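PDB 5A8U: polyhedrin from Orgyia pseudotsugata cypovirus 5, which forms the crystalline matrix of viral occlusion bodies, the polyhedra that protect virus particles from the outside environment until insect larvae ingest them. Local coordinates for residues 221-226 and 235-240; 228-233 and 245-250. All blocks are in the same frame, centred on the assembly; numbering follows the deposited sequence.

Contact 1 of 2, residues 221-226 and 235-240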
ATOM      1  N   PRO A 221      -5.967   0.543   9.192  1.00  7.10           N
ATOM      2  CA  PRO A 221      -6.311   1.529   8.158  1.00  6.97           C
ATOM      3  C   PRO A 221      -5.579   2.839   8.400  1.00  7.41           C
ATOM      4  O   PRO A 221      -5.342   3.208   9.552  1.00  9.16           O
ATOM      5  CB  PRO A 221      -7.827   1.718   8.344  1.00  9.22           C
ATOM      6  CG  PRO A 221      -8.082   1.352   9.779  1.00  9.78           C
ATOM      7  CD  PRO A 221      -7.118   0.224  10.061  1.00  9.91           C
ATOM      8  N   THR A 222      -5.209   3.518   7.317  1.00  7.14           N
ATOM      9  CA  THR A 222      -4.629   4.860   7.401  1.00  8.37           C
ATOM     10  C   THR A 222      -5.728   5.904   7.249  1.00  8.03           C
ATOM     11  O   THR A 222      -6.424   5.939   6.237  1.00 14.10           O
ATOM     12  CB  THR A 222      -3.572   5.074   6.297  1.00 11.86           C
ATOM     13  OG1 THR A 222      -2.600   4.026   6.368  1.00 12.70           O
ATOM     14  CG2 THR A 222      -2.874   6.442   6.455  1.00 13.99           C
ATOM     15  N   PHE A 223      -5.884   6.747   8.258  1.00  5.86           N
ATOM     16  CA  PHE A 223      -6.880   7.803   8.213  1.00  6.97           C
ATOM     17  C   PHE A 223      -6.343   8.983   7.412  1.00  7.37           C
ATOM     18  O   PHE A 223      -5.177   9.368   7.547  1.00  7.21           O
ATOM     19  CB  PHE A 223      -7.230   8.278   9.618  1.00  6.53           C
ATOM     20  CG  PHE A 223      -8.029   9.549   9.631  1.00  7.81           C
ATOM     21  CD1 PHE A 223      -9.409   9.513   9.497  1.00 10.18           C
ATOM     22  CD2 PHE A 223      -7.395  10.785   9.711  1.00  8.45           C
ATOM     23  CE1 PHE A 223     -10.149  10.698   9.473  1.00 10.65           C
ATOM     24  CE2 PHE A 223      -8.130  11.964   9.697  1.00  7.67           C
ATOM     25  CZ  PHE A 223      -9.502  11.919   9.583  1.00  7.03           C
ATOM     26  N   SER A 224      -7.195   9.571   6.583  1.00  4.67           N
ATOM     27  CA  SER A 224      -6.786  10.790   5.925  1.00  6.41           C
ATOM     28  C   SER A 224      -7.971  11.690   5.634  1.00  5.33           C
ATOM     29  O   SER A 224      -9.040  11.224   5.233  1.00  4.61           O
ATOM     30  CB  SER A 224      -6.063  10.466   4.616  1.00  6.39           C
ATOM     31  OG  SER A 224      -5.610  11.667   4.014  1.00  5.91           O
ATOM     32  N   THR A 225      -7.771  12.985   5.823  1.00  4.90           N
ATOM     33  CA  THR A 225      -8.744  13.964   5.340  1.00  5.41           C
ATOM     34  C   THR A 225      -8.035  15.294   5.192  1.00  6.63           C
ATOM     35  O   THR A 225      -6.880  15.435   5.602  1.00  6.31           O
ATOM     36  CB  THR A 225      -9.961  14.136   6.294  1.00  7.94           C
ATOM     37  OG1 THR A 225     -11.003  14.837   5.596  1.00  8.52           O
ATOM     38  CG2 THR A 225      -9.579  14.917   7.543  1.00  8.07           C
ATOM     39  N   ALA A 226      -8.717  16.260   4.590  1.00  5.20           N
ATOM     40  CA  ALA A 226      -8.218  17.626   4.600  1.00  4.67           C
ATOM     41  C   ALA A 226      -9.245  18.499   5.291  1.00  4.60           C
ATOM     42  O   ALA A 226     -10.452  18.307   5.112  1.00  6.13           O
ATOM     43  CB  ALA A 226      -7.964  18.124   3.187  1.00  7.53           C
ATOM     44  N   GLU A 235     -10.087  20.557  16.705  1.00  5.29           N
ATOM     45  CA  GLU A 235     -11.271  20.279  17.513  1.00  7.29           C
ATOM     46  C   GLU A 235     -12.027  19.035  17.074  1.00  6.50           C
ATOM     47  O   GLU A 235     -12.579  18.337  17.910  1.00  7.94           O
ATOM     48  CB  GLU A 235     -12.208  21.490  17.595  1.00  9.99           C
ATOM     49  CG  GLU A 235     -12.973  21.794  16.332  1.00 11.42           C
ATOM     50  CD  GLU A 235     -13.787  23.080  16.469  1.00 15.88           C
ATOM     51  OE1 GLU A 235     -13.362  23.964  17.242  1.00 12.88           O
ATOM     52  OE2 GLU A 235     -14.853  23.194  15.823  1.00 21.26           O
ATOM     53  N   ASN A 236     -12.035  18.742  15.778  1.00  7.58           N
ATOM     54  CA  ASN A 236     -12.823  17.620  15.274  1.00  9.04           C
ATOM     55  C   ASN A 236     -12.094  16.296  15.040  1.00  8.76           C
ATOM     56  O   ASN A 236     -12.729  15.252  14.954  1.00  9.17           O
ATOM     57  CB  ASN A 236     -13.637  18.034  14.036  1.00  7.76           C
ATOM     58  CG  ASN A 236     -14.751  19.007  14.394  1.00 10.12           C
ATOM     59  OD1 ASN A 236     -15.163  19.096  15.567  1.00  9.17           O
ATOM     60  ND2 ASN A 236     -15.237  19.750  13.404  1.00 11.57           N
ATOM     61  N   PHE A 237     -10.770  16.338  14.966  1.00  5.91           N
ATOM     62  CA  PHE A 237      -9.993  15.120  14.810  1.00  7.88           C
ATOM     63  C   PHE A 237      -8.996  14.912  15.956  1.00  7.12           C
ATOM     64  O   PHE A 237      -9.114  13.942  16.708  1.00  8.91           O
ATOM     65  CB  PHE A 237      -9.265  15.068  13.446  1.00  6.75           C
ATOM     66  CG  PHE A 237      -8.405  13.847  13.292  1.00  6.33           C
ATOM     67  CD1 PHE A 237      -8.993  12.594  13.162  1.00  7.90           C
ATOM     68  CD2 PHE A 237      -7.026  13.931  13.352  1.00  8.92           C
ATOM     69  CE1 PHE A 237      -8.217  11.444  13.056  1.00  8.12           C
ATOM     70  CE2 PHE A 237      -6.228  12.777  13.246  1.00 11.00           C
ATOM     71  CZ  PHE A 237      -6.825  11.534  13.111  1.00  6.74           C
ATOM     72  N   PHE A 238      -8.005  15.794  16.085  1.00  4.91           N
ATOM     73  CA  PHE A 238      -6.922  15.533  17.042  1.00  5.84           C
ATOM     74  C   PHE A 238      -7.370  15.476  18.483  1.00  7.45           C
ATOM     75  O   PHE A 238      -7.050  14.536  19.209  1.00  9.56           O
ATOM     76  CB  PHE A 238      -5.795  16.559  16.906  1.00  6.95           C
ATOM     77  CG  PHE A 238      -5.023  16.411  15.638  1.00  6.46           C
ATOM     78  CD1 PHE A 238      -4.029  15.443  15.530  1.00  9.73           C
ATOM     79  CD2 PHE A 238      -5.320  17.188  14.526  1.00  9.59           C
ATOM     80  CE1 PHE A 238      -3.331  15.276  14.348  1.00 10.57           C
ATOM     81  CE2 PHE A 238      -4.617  17.023  13.334  1.00 10.13           C
ATOM     82  CZ  PHE A 238      -3.620  16.071  13.250  1.00  7.66           C
ATOM     83  N   GLN A 239      -8.102  16.489  18.917  1.00  5.00           N
ATOM     84  CA  GLN A 239      -8.512  16.489  20.317  1.00  5.56           C
ATOM     85  C   GLN A 239      -9.322  15.264  20.745  1.00  6.25           C
ATOM     86  O   GLN A 239      -8.956  14.595  21.705  1.00  7.34           O
ATOM     87  CB  GLN A 239      -9.162  17.820  20.713  1.00  6.69           C
ATOM     88  CG  GLN A 239      -8.090  18.776  21.172  1.00 11.60           C
ATOM     89  CD  GLN A 239      -8.577  20.162  21.493  1.00 14.41           C
ATOM     90  OE1 GLN A 239      -9.752  20.495  21.292  1.00 15.51           O
ATOM     91  NE2 GLN A 239      -7.659  21.000  21.984  1.00 16.83           N
ATOM     92  N   PRO A 240     -10.397  14.935  20.015  1.00  8.37           N
ATOM     93  CA  PRO A 240     -11.190  13.762  20.412  1.00  7.25           C
ATOM     94  C   PRO A 240     -10.429  12.428  20.348  1.00  9.57           C
ATOM     95  O   PRO A 240     -10.767  11.516  21.105  1.00 10.18           O
ATOM     96  CB  PRO A 240     -12.349  13.759  19.409  1.00  7.35           C
ATOM     97  CG  PRO A 240     -12.415  15.177  18.891  1.00 10.68           C
ATOM     98  CD  PRO A 240     -11.012  15.694  18.910  1.00  8.29           C
TER

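Contact 2 of 2, residues 228-233 and 245-250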
ATOM      1  N   VAL A 228     -10.392  22.611   6.422  1.00  4.33           N
ATOM      2  CA  VAL A 228     -10.309  24.008   5.996  1.00  4.28           C
ATOM      3  C   VAL A 228      -9.232  24.810   6.753  1.00  5.15           C
ATOM      4  O   VAL A 228      -8.564  25.672   6.177  1.00  5.71           O
ATOM      5  CB  VAL A 228     -11.693  24.704   6.100  1.00  4.84           C
ATOM      6  CG1 VAL A 228     -12.138  24.802   7.557  1.00  6.99           C
ATOM      7  CG2 VAL A 228     -11.649  26.083   5.428  1.00  9.04           C
ATOM      8  N   ASN A 229      -9.066  24.524   8.037  1.00  3.98           N
ATOM      9  CA  ASN A 229      -7.963  25.108   8.789  1.00  4.78           C
ATOM     10  C   ASN A 229      -7.558  24.254   9.965  1.00  5.75           C
ATOM     11  O   ASN A 229      -8.239  23.276  10.303  1.00  5.99           O
ATOM     12  CB  ASN A 229      -8.217  26.573   9.197  1.00  4.17           C
ATOM     13  CG  ASN A 229      -9.322  26.749  10.229  1.00  5.61           C
ATOM     14  OD1 ASN A 229      -9.728  25.815  10.917  1.00  6.97           O
ATOM     15  ND2 ASN A 229      -9.775  27.990  10.378  1.00  5.97           N
ATOM     16  N   GLU A 230      -6.440  24.626  10.577  1.00  5.45           N
ATOM     17  CA  GLU A 230      -5.915  23.887  11.708  1.00  5.10           C
ATOM     18  C   GLU A 230      -6.894  23.894  12.882  1.00  8.49           C
ATOM     19  O   GLU A 230      -7.015  22.908  13.598  1.00  6.88           O
ATOM     20  CB  GLU A 230      -4.563  24.494  12.105  1.00  8.75           C
ATOM     21  CG  GLU A 230      -4.034  24.103  13.467  1.00 15.06           C
ATOM     22  CD  GLU A 230      -2.669  24.717  13.703  1.00  9.54           C
ATOM     23  OE1 GLU A 230      -2.601  25.867  14.189  1.00 12.36           O
ATOM     24  OE2 GLU A 230      -1.676  24.064  13.336  1.00 12.12           O
ATOM     25  N   LYS A 231      -7.589  25.015  13.086  1.00  6.03           N
ATOM     26  CA  LYS A 231      -8.524  25.128  14.201  1.00  6.26           C
ATOM     27  C   LYS A 231      -9.574  24.023  14.146  1.00  5.52           C
ATOM     28  O   LYS A 231      -9.817  23.315  15.134  1.00  6.05           O
ATOM     29  CB  LYS A 231      -9.166  26.518  14.161  1.00  8.90           C
ATOM     30  CG  LYS A 231     -10.147  26.805  15.290  1.00  8.75           C
ATOM     31  CD  LYS A 231     -11.546  26.359  14.942  1.00  8.55           C
ATOM     32  CE  LYS A 231     -12.546  26.941  15.945  1.00  8.95           C
ATOM     33  NZ  LYS A 231     -13.843  26.230  15.848  1.00 10.82           N
ATOM     34  N   VAL A 232     -10.176  23.851  12.978  1.00  5.87           N
ATOM     35  CA  VAL A 232     -11.184  22.820  12.800  1.00  4.35           C
ATOM     36  C   VAL A 232     -10.595  21.400  12.918  1.00  6.40           C
ATOM     37  O   VAL A 232     -11.180  20.514  13.526  1.00  5.80           O
ATOM     38  CB  VAL A 232     -11.924  23.004  11.453  1.00  6.30           C
ATOM     39  CG1 VAL A 232     -12.880  21.842  11.218  1.00  8.51           C
ATOM     40  CG2 VAL A 232     -12.659  24.355  11.453  1.00  6.38           C
ATOM     41  N   ALA A 233      -9.429  21.185  12.325  1.00  3.41           N
ATOM     42  CA  ALA A 233      -8.756  19.900  12.445  1.00  5.90           C
ATOM     43  C   ALA A 233      -8.537  19.509  13.906  1.00  5.84           C
ATOM     44  O   ALA A 233      -8.765  18.364  14.285  1.00  7.01           O
ATOM     45  CB  ALA A 233      -7.414  19.945  11.723  1.00  4.67           C
ATOM     46  N   TYR A 245      -0.697  17.430  19.353  1.00  7.30           N
ATOM     47  CA  TYR A 245      -0.517  18.185  18.128  1.00  6.60           C
ATOM     48  C   TYR A 245       0.020  19.540  18.548  1.00  7.14           C
ATOM     49  O   TYR A 245      -0.443  20.120  19.527  1.00  7.86           O
ATOM     50  CB  TYR A 245      -1.890  18.352  17.462  1.00  8.91           C
ATOM     51  CG  TYR A 245      -1.911  19.183  16.208  1.00  7.41           C
ATOM     52  CD1 TYR A 245      -2.008  20.569  16.264  1.00  8.36           C
ATOM     53  CD2 TYR A 245      -1.858  18.579  14.953  1.00  9.65           C
ATOM     54  CE1 TYR A 245      -2.031  21.333  15.111  1.00  7.77           C
ATOM     55  CE2 TYR A 245      -1.888  19.344  13.788  1.00 10.94           C
ATOM     56  CZ  TYR A 245      -1.974  20.718  13.884  1.00  8.69           C
ATOM     57  OH  TYR A 245      -1.997  21.477  12.746  1.00 10.14           O
ATOM     58  N   GLN A 246       0.990  20.060  17.813  1.00  8.28           N
ATOM     59  CA  GLN A 246       1.506  21.381  18.136  1.00  4.35           C
ATOM     60  C   GLN A 246       0.922  22.413  17.172  1.00  7.17           C
ATOM     61  O   GLN A 246       1.057  22.290  15.950  1.00  5.71           O
ATOM     62  CB  GLN A 246       3.036  21.401  18.076  1.00 10.26           C
ATOM     63  CG  GLN A 246       3.622  22.735  18.519  1.00  7.36           C
ATOM     64  CD  GLN A 246       5.120  22.783  18.322  1.00  9.16           C
ATOM     65  OE1 GLN A 246       5.603  23.000  17.211  1.00  9.12           O
ATOM     66  NE2 GLN A 246       5.868  22.553  19.400  1.00 12.47           N
ATOM     67  N   ASN A 247       0.247  23.429  17.706  1.00  5.46           N
ATOM     68  CA  ASN A 247      -0.380  24.378  16.791  1.00  6.32           C
ATOM     69  C   ASN A 247       0.573  25.437  16.223  1.00  8.52           C
ATOM     70  O   ASN A 247       1.765  25.452  16.548  1.00  8.46           O
ATOM     71  CB  ASN A 247      -1.641  25.000  17.403  1.00  5.00           C
ATOM     72  CG  ASN A 247      -1.343  26.032  18.498  1.00 10.02           C
ATOM     73  OD1 ASN A 247      -0.212  26.482  18.684  1.00  8.41           O
ATOM     74  ND2 ASN A 247      -2.384  26.426  19.212  1.00  9.80           N
ATOM     75  N   SER A 248       0.030  26.308  15.372  1.00  6.08           N
ATOM     76  CA  SER A 248       0.800  27.318  14.644  1.00  8.23           C
ATOM     77  C   SER A 248       1.518  28.326  15.531  1.00  8.40           C
ATOM     78  O   SER A 248       2.349  29.099  15.048  1.00  7.77           O
ATOM     79  CB  SER A 248      -0.120  28.065  13.667  1.00 10.11           C
ATOM     80  OG  SER A 248      -0.515  27.202  12.621  1.00 14.13           O
ATOM     81  N   TYR A 249       1.181  28.317  16.818  1.00  8.50           N
ATOM     82  CA  TYR A 249       1.773  29.237  17.769  1.00 10.52           C
ATOM     83  C   TYR A 249       2.813  28.569  18.662  1.00 12.32           C
ATOM     84  O   TYR A 249       3.385  29.213  19.535  1.00 12.69           O
ATOM     85  CB  TYR A 249       0.681  29.900  18.602  1.00 10.95           C
ATOM     86  CG  TYR A 249      -0.331  30.632  17.740  1.00 10.29           C
ATOM     87  CD1 TYR A 249      -0.133  31.961  17.390  1.00 15.24           C
ATOM     88  CD2 TYR A 249      -1.461  29.981  17.247  1.00  9.61           C
ATOM     89  CE1 TYR A 249      -1.039  32.626  16.586  1.00 16.37           C
ATOM     90  CE2 TYR A 249      -2.377  30.642  16.444  1.00 12.52           C
ATOM     91  CZ  TYR A 249      -2.160  31.961  16.119  1.00 15.83           C
ATOM     92  OH  TYR A 249      -3.062  32.633  15.329  1.00 25.59           O
ATOM     93  N   GLY A 250       3.046  27.277  18.448  1.00  9.39           N
ATOM     94  CA  GLY A 250       4.007  26.535  19.244  1.00  8.71           C
ATOM     95  C   GLY A 250       3.442  25.843  20.472  1.00 10.92           C
ATOM     96  O   GLY A 250       4.196  25.242  21.243  1.00 12.65           O
TER

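Contact 1 of 2, residues 221-226 and 235-240
Ser224 OG, gripped by Val45 O and Asn70 ND2, helps fasten one side of strand 223-227, while the preceding residue, Phe223, points the other way and stacks on Phe237. Within this chain, the strand is the outermost of a six-stranded antiparallel sheet, bonded through its backbone to strand 43-50, and the contact packs it against helix 230-241, which follows it in the chain. The two phenyl rings approach from opposite directions and form an offset (parallel-displaced) stack: their planes are only 5° from parallel and the ring centroids lie 4.3 Å apart. The overlap is through the rims. Phe223 CE2 sits over one face of Phe237, 3.4 Å from Phe237 CE1, and Phe237 CZ is 3.5 Å from Phe223 CD2. Both side chains turn CG away from the backbone N (chi1 168° in Phe223, 177° in Phe237), which extends each ring across the gap between strand and helix. Phenylalanine suits both places: a flat apolar face can be buried here with no polar group left to satisfy. Beyond this pair, Phe237 also touches Val45 and Leu243, as well as Asp131 of the second subunit, so the stack lies close to the subunit interface. Helix 230-241 has a wider pi-type turn at 235-238 and is kinked at Pro240, whose nitrogen carries no hydrogen to bond to the turn before. Within the helix the aromatic packing continues, for Phe237 CD2 lies 3.7 Å above the centre of the Phe238 ring.

Contact 2 of 2, residues 228-233 and 245-250
With chi1 at 165°, Glu230 swings CG away from its backbone N and reaches out extended to the loop 245-250, where Tyr245, its own chi1 at 177°, lays its hydroxyl beside the carboxylate. The acid stands in the first turn of helix 230-241, just after the N-cap residue Asn229, whose OD1 accepts from Val232 N at 2.9 Å. Its two oxygens divide the work. Glu230 OE2 offers its anti lone pair to Tyr245 OH at 2.7 Å, with the carboxylate and ring planes turned 88° apart. Glu230 OE1 takes two bonds from a single residue: Ser248 N comes to 2.9 Å on the syn side, somewhat tilted out of the carboxylate plane, and Ser248 OG, also at 2.9 Å, arrives from above that plane. Glutamate suits the place because its two oxygens can accept from tyrosine and serine at once; the nearby helix start and Lys37 probably help stabilise its negative charge. The loop is shaped by a type I turn from Asn247 to Gly250, and glycine suits the last place because at its positive phi a CB would press on the carbonyl O of Tyr249. Asn247 adds an Asx turn: its OD1 receives Tyr249 N at 3.0 Å and also Tyr251 N.

The segments alternate along the chain, 221-226, 228-233, 235-240 and 245-250, so the two contacts interlock. Both draw on helix 230-241: contact 2 uses its first turn and contact 1 a later part, with centres about 12 Å apart. They meet where Phe238 CZ packs 3.5 Å from Tyr245 CD2, and Phe238 N probably bonds to Ala233 O. Through contact 1 the helix is joined to the strand before it, outermost in this chain's sheet, and through contact 2 to the C-terminal loop after it. The stacked rings of contact 1 are buried, close to a second subunit, and contact 2 lies at the surface; residues of both 235-240 and 245-250 touch neighbouring molecules of the crystal.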